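Long-range contacts in chitin elicitor receptor kinase 1 (Arabidopsis thaliana, PDB 4EBY), which probably senses chitin oligomers through its LysM ectodomain and, dimerising when chitin binds, activates plant immune signalling as a receptor-like kinase: residues Cys5-Ala10 with Phe140-Thr145; Leu27-Ala32 with Pro64-Cys69. All blocks are in the same frame, centred on the assembly; numbering follows the deposited sequence.

Interaction 1. Residues Cys5-Ala10 with Phe140-Thr145; sequences CPLALA and FGLFVT
Strands 8-10 and 143-145 run in parallel, their axes 4.6 Å apart at closest approach and 32° askew, with Leu-9 paired to Val-144 and Ala-10 to Thr-145. Two backbone bonds set this register: Leu-9 N donates to Phe-143 O at 3.0 Å, and Leu-9 O accepts Thr-145 N at 2.8 Å. The Val-144 CA-H also approaches Leu-9 O, at 3.2 Å. Toward Cys-5 the chains diverge, Cys-5 CA lying 7.3 Å from Gly-141 CA, and water takes over. One water joins Leu-7 O to Phe-143 N; a second donates to both Leu-7 O and Gly-141 O, so Leu-7 O receives two water hydrogens.

Leu-142 fills the angle between two leucines. With its CG anti to the backbone N (chi1 172°), it sends CD1 to within 3.8 Å of Leu-7 CG, while CD2 meets Leu-9 CD1 at 4.0 Å, Leu-142 and Leu-9 crossing at about a right angle. Leu-9 CB and CD1 both lie 4.1 Å from Val-144 CG2. Ala-8 CB rests against Phe-143 O, whereas Phe-143 starts out away from strand 8-10, and its ring meets Tyr-171 edge to face. Thr-145 OG1 is hydrogen-bonded to Asn-128 O.

Direct amide pairing thus gives way to water-mediated pairing where the segments diverge ahead of the strands, and leucine and valine carbons pack on the face of Leu-9 and Val-144, at the one parallel pairing of an otherwise antiparallel six-stranded sheet.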
# COMPACT_ATOMS: atom_id res chain seq x y z
N CYS A 5 -2.10 6.05 14.20
CA CYS A 5 -3.40 5.55 13.75
C CYS A 5 -3.41 4.03 13.71
O CYS A 5 -2.37 3.40 13.65
CB CYS A 5 -3.77 6.15 12.38
SG CYS A 5 -2.64 5.79 11.03
N PRO A 6 -4.59 3.41 13.74
CA PRO A 6 -4.58 1.95 13.87
C PRO A 6 -4.39 1.16 12.57
O PRO A 6 -4.10 -0.03 12.61
CB PRO A 6 -5.98 1.66 14.45
CG PRO A 6 -6.82 2.77 13.92
CD PRO A 6 -5.93 3.99 13.92
N LEU A 7 -4.61 1.80 11.43
CA LEU A 7 -4.39 1.14 10.17
C LEU A 7 -4.25 2.09 9.01
O LEU A 7 -4.52 3.30 9.11
CB LEU A 7 -5.49 0.15 9.87
CG LEU A 7 -6.73 0.73 9.20
CD1 LEU A 7 -7.45 -0.40 8.49
CD2 LEU A 7 -7.61 1.35 10.22
N ALA A 8 -3.78 1.52 7.91
CA ALA A 8 -3.65 2.21 6.65
C ALA A 8 -4.11 1.25 5.57
O ALA A 8 -4.41 0.07 5.86
CB ALA A 8 -2.18 2.64 6.40
N LEU A 9 -4.20 1.73 4.33
CA LEU A 9 -4.60 0.88 3.20
C LEU A 9 -3.50 0.92 2.15
O LEU A 9 -2.92 1.99 1.92
CB LEU A 9 -5.91 1.38 2.59
CG LEU A 9 -7.14 1.28 3.48
CD1 LEU A 9 -8.29 2.05 2.88
CD2 LEU A 9 -7.52 -0.20 3.64
N ALA A 10 -3.19 -0.22 1.55
CA ALA A 10 -2.22 -0.26 0.45
C ALA A 10 -2.96 -0.46 -0.86
O ALA A 10 -3.85 -1.31 -0.96
CB ALA A 10 -1.20 -1.39 0.67
N PHE A 140 -9.70 13.70 7.84
CA PHE A 140 -9.15 12.45 7.31
C PHE A 140 -8.10 11.83 8.20
O PHE A 140 -7.11 12.49 8.54
CB PHE A 140 -8.56 12.65 5.91
CG PHE A 140 -9.50 13.33 4.94
CD1 PHE A 140 -10.57 12.64 4.41
CD2 PHE A 140 -9.29 14.65 4.57
CE1 PHE A 140 -11.45 13.25 3.53
CE2 PHE A 140 -10.16 15.27 3.69
CZ PHE A 140 -11.24 14.57 3.16
N GLY A 141 -8.30 10.56 8.56
CA GLY A 141 -7.38 9.87 9.44
C GLY A 141 -7.03 8.48 8.95
O GLY A 141 -6.35 7.74 9.65
N LEU A 142 -7.51 8.12 7.76
CA LEU A 142 -7.20 6.82 7.16
C LEU A 142 -6.70 7.09 5.75
O LEU A 142 -7.36 7.81 4.99
CB LEU A 142 -8.47 5.94 7.10
CG LEU A 142 -8.30 4.64 6.31
CD1 LEU A 142 -7.27 3.73 6.99
CD2 LEU A 142 -9.63 3.90 6.22
N PHE A 143 -5.53 6.55 5.43
CA PHE A 143 -4.84 6.89 4.19
C PHE A 143 -4.41 5.69 3.39
O PHE A 143 -3.97 4.68 3.96
CB PHE A 143 -3.62 7.78 4.47
CG PHE A 143 -4.01 9.17 4.83
CD1 PHE A 143 -3.99 10.17 3.87
CD2 PHE A 143 -4.50 9.46 6.09
CE1 PHE A 143 -4.44 11.46 4.19
CE2 PHE A 143 -4.95 10.71 6.41
CZ PHE A 143 -4.90 11.73 5.47
N VAL A 144 -4.53 5.84 2.08
CA VAL A 144 -4.09 4.84 1.12
C VAL A 144 -2.69 5.20 0.68
O VAL A 144 -2.42 6.32 0.25
CB VAL A 144 -4.98 4.82 -0.14
CG1 VAL A 144 -4.53 3.71 -1.09
CG2 VAL A 144 -6.47 4.64 0.21
N THR A 145 -1.78 4.24 0.82
CA THR A 145 -0.46 4.35 0.22
C THR A 145 -0.62 3.94 -1.24
O THR A 145 -0.88 2.77 -1.56
CB THR A 145 0.49 3.40 0.95
OG1 THR A 145 0.62 3.84 2.31
CG2 THR A 145 1.86 3.41 0.30
O HOH W 1 -4.04 5.57 7.63
O HOH W 2 -6.35 5.04 10.24

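Interaction 2. Residues Leu27-Ala32 with Pro64-Cys69. With NAG (2-acetamido-2-deoxy-beta-D-glucopyranose), chain B.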
# COMPACT_ATOMS: atom_id res chain seq x y z
N LEU A 27 1.11 -9.41 1.57
CA LEU A 27 0.75 -8.36 2.51
C LEU A 27 0.10 -8.93 3.78
O LEU A 27 -0.70 -8.25 4.44
CB LEU A 27 -0.15 -7.30 1.84
CG LEU A 27 0.54 -6.34 0.87
CD1 LEU A 27 1.11 -7.01 -0.35
CD2 LEU A 27 -0.46 -5.25 0.44
N ASN A 28 0.45 -10.17 4.14
CA ASN A 28 -0.07 -10.73 5.38
C ASN A 28 0.31 -9.87 6.59
O ASN A 28 1.44 -9.37 6.70
CB ASN A 28 0.46 -12.14 5.59
CG ASN A 28 0.08 -12.67 6.94
OD1 ASN A 28 -1.08 -13.01 7.18
ND2 ASN A 28 1.06 -12.73 7.84
N SER A 29 -0.65 -9.69 7.50
CA SER A 29 -0.39 -9.04 8.77
C SER A 29 -1.47 -9.44 9.77
O SER A 29 -2.37 -10.19 9.42
CB SER A 29 -0.42 -7.51 8.61
OG SER A 29 -1.78 -7.05 8.47
N SER A 30 -1.38 -8.94 10.99
CA SER A 30 -2.40 -9.21 12.00
C SER A 30 -3.75 -8.68 11.54
O SER A 30 -4.79 -9.23 11.91
CB SER A 30 -2.00 -8.53 13.31
OG SER A 30 -0.81 -9.08 13.84
N ILE A 31 -3.73 -7.60 10.76
CA ILE A 31 -4.93 -6.93 10.29
C ILE A 31 -5.61 -7.67 9.09
O ILE A 31 -6.83 -7.60 8.91
CB ILE A 31 -4.60 -5.46 9.99
CG1 ILE A 31 -4.59 -4.68 11.31
CG2 ILE A 31 -5.53 -4.86 8.95
CD1 ILE A 31 -4.06 -3.26 11.20
N ALA A 32 -4.80 -8.40 8.31
CA ALA A 32 -5.31 -9.18 7.19
C ALA A 32 -4.62 -10.52 7.20
O ALA A 32 -3.72 -10.78 6.38
CB ALA A 32 -5.04 -8.46 5.88
N PRO A 64 -5.91 -3.55 3.90
CA PRO A 64 -5.61 -2.89 5.18
C PRO A 64 -4.35 -3.46 5.83
O PRO A 64 -4.08 -4.67 5.70
CB PRO A 64 -6.83 -3.22 6.04
CG PRO A 64 -7.25 -4.61 5.51
CD PRO A 64 -7.00 -4.55 4.02
N PHE A 65 -3.56 -2.60 6.48
CA PHE A 65 -2.36 -3.05 7.19
C PHE A 65 -2.05 -2.13 8.38
O PHE A 65 -2.56 -1.00 8.44
CB PHE A 65 -1.17 -3.20 6.24
CG PHE A 65 -0.64 -1.88 5.68
CD1 PHE A 65 0.52 -1.33 6.22
CD2 PHE A 65 -1.25 -1.25 4.61
CE1 PHE A 65 1.05 -0.14 5.70
CE2 PHE A 65 -0.72 -0.04 4.09
CZ PHE A 65 0.43 0.50 4.63
N PRO A 66 -1.25 -2.60 9.35
CA PRO A 66 -0.96 -1.74 10.51
C PRO A 66 -0.02 -0.61 10.13
O PRO A 66 0.85 -0.79 9.29
CB PRO A 66 -0.22 -2.68 11.48
CG PRO A 66 -0.52 -4.09 10.98
CD PRO A 66 -0.67 -3.95 9.49
N CYS A 67 -0.19 0.55 10.75
CA CYS A 67 0.64 1.70 10.40
C CYS A 67 1.37 2.12 11.68
O CYS A 67 0.76 2.64 12.61
CB CYS A 67 -0.24 2.83 9.83
SG CYS A 67 0.68 4.33 9.28
N GLU A 68 2.67 1.85 11.74
CA GLU A 68 3.42 1.92 13.00
C GLU A 68 4.57 2.91 12.91
O GLU A 68 5.09 3.15 11.83
CB GLU A 68 3.99 0.53 13.33
CG GLU A 68 2.90 -0.47 13.72
CD GLU A 68 3.08 -1.84 13.11
OE1 GLU A 68 3.80 -1.96 12.10
OE2 GLU A 68 2.48 -2.79 13.64
N CYS A 69 4.96 3.48 14.05
CA CYS A 69 6.12 4.37 14.07
C CYS A 69 7.39 3.54 13.88
O CYS A 69 7.57 2.51 14.52
CB CYS A 69 6.17 5.17 15.36
SG CYS A 69 7.32 6.58 15.24
C1 NAG B . 0.73 -12.94 9.24
C2 NAG B . 1.26 -14.31 9.70
C3 NAG B . 0.99 -14.47 11.20
C4 NAG B . 1.60 -13.30 11.96
C5 NAG B . 1.11 -11.98 11.39
C6 NAG B . 1.76 -10.81 12.11
C7 NAG B . 1.26 -16.01 7.94
C8 NAG B . 0.51 -17.00 7.10
N2 NAG B . 0.63 -15.40 8.95
O3 NAG B . 1.49 -15.72 11.63
O4 NAG B . 1.22 -13.31 13.33
O5 NAG B . 1.36 -11.90 10.00
O6 NAG B . 3.16 -10.79 11.88
O7 NAG B . 2.43 -15.78 7.65
O HOH W 3 -1.95 -6.39 5.93
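Apolar packing carries most of this contact: Ile-31 lies over the two prolines that flank Phe-65, dividing its branches between them. Its CG2 meets Pro-64 CB at 3.6 Å and lies equally near Pro-64 O. The other branch, with CG1 anti to the carbonyl carbon (chi1 -80°) and chi2 extended, carries CD1 along the Pro-66 ring, 3.4 Å from Pro-66 N and 3.6 Å from its CG; Ile-31 and Pro-66 lie alongside, pointing opposite ways. Ser-29 OG meets the same ring at Pro-66 CD, 3.4 Å away. Ala-32 CB adds a looser contact with Pro-64 O.

The polar link between the segments is a water. It donates to Leu-27 O and to Pro-64 O, each at 2.7 Å, and is hydrogen-bonded to Ser-29 OG at 2.6 Å. A chi1 of 75° places that hydroxyl between its own backbone N and carbonyl carbon, where it also receives weak bonds from the amides of Ile-31 and Ala-32. Weak backbone bonds, one in each direction, also link Ser-29 and Ala-32 across the turn.

Covalent chemistry marks the outer side. Asn-28 ND2 is joined to C1 of an N-linked NAG at 1.5 Å, while Asn-28 OD1 accepts a bond from Tyr-34 N. The sugar ring runs beside the turn, with its C6 near Ser-30 OG.

Strand 60-70 therefore holds the loop following helix 20-26 through proline and isoleucine carbon surfaces plus one water shared by three oxygens. The sugar's nearest approach to 64-69 is NAG C6, still 7.2 Å from Pro-66 CG, so the glycan takes no part in this packing.

In the fold
Strand 8-13 connects the two contacts: it pairs in parallel with 143-147 in interaction 1 and antiparallel with 60-70, the strand that supports interaction 2. They touch directly, Ala-8 N lying 2.8 Å from Phe-65 O as a probable hydrogen bond, and their centres are 10 Å apart. Both are largely buried, but interaction 1 joins strands inside the sheet, whereas interaction 2 seats a glycosylated loop against it, with partly exposed Ile-31 and Pro-66. Accordingly, direct amide bonds set the register of 5-10 with 140-145, while 27-32 meets 64-69 through apolar packing and a water. In sequence, both segments of interaction 2 fall between the two segments of interaction 1.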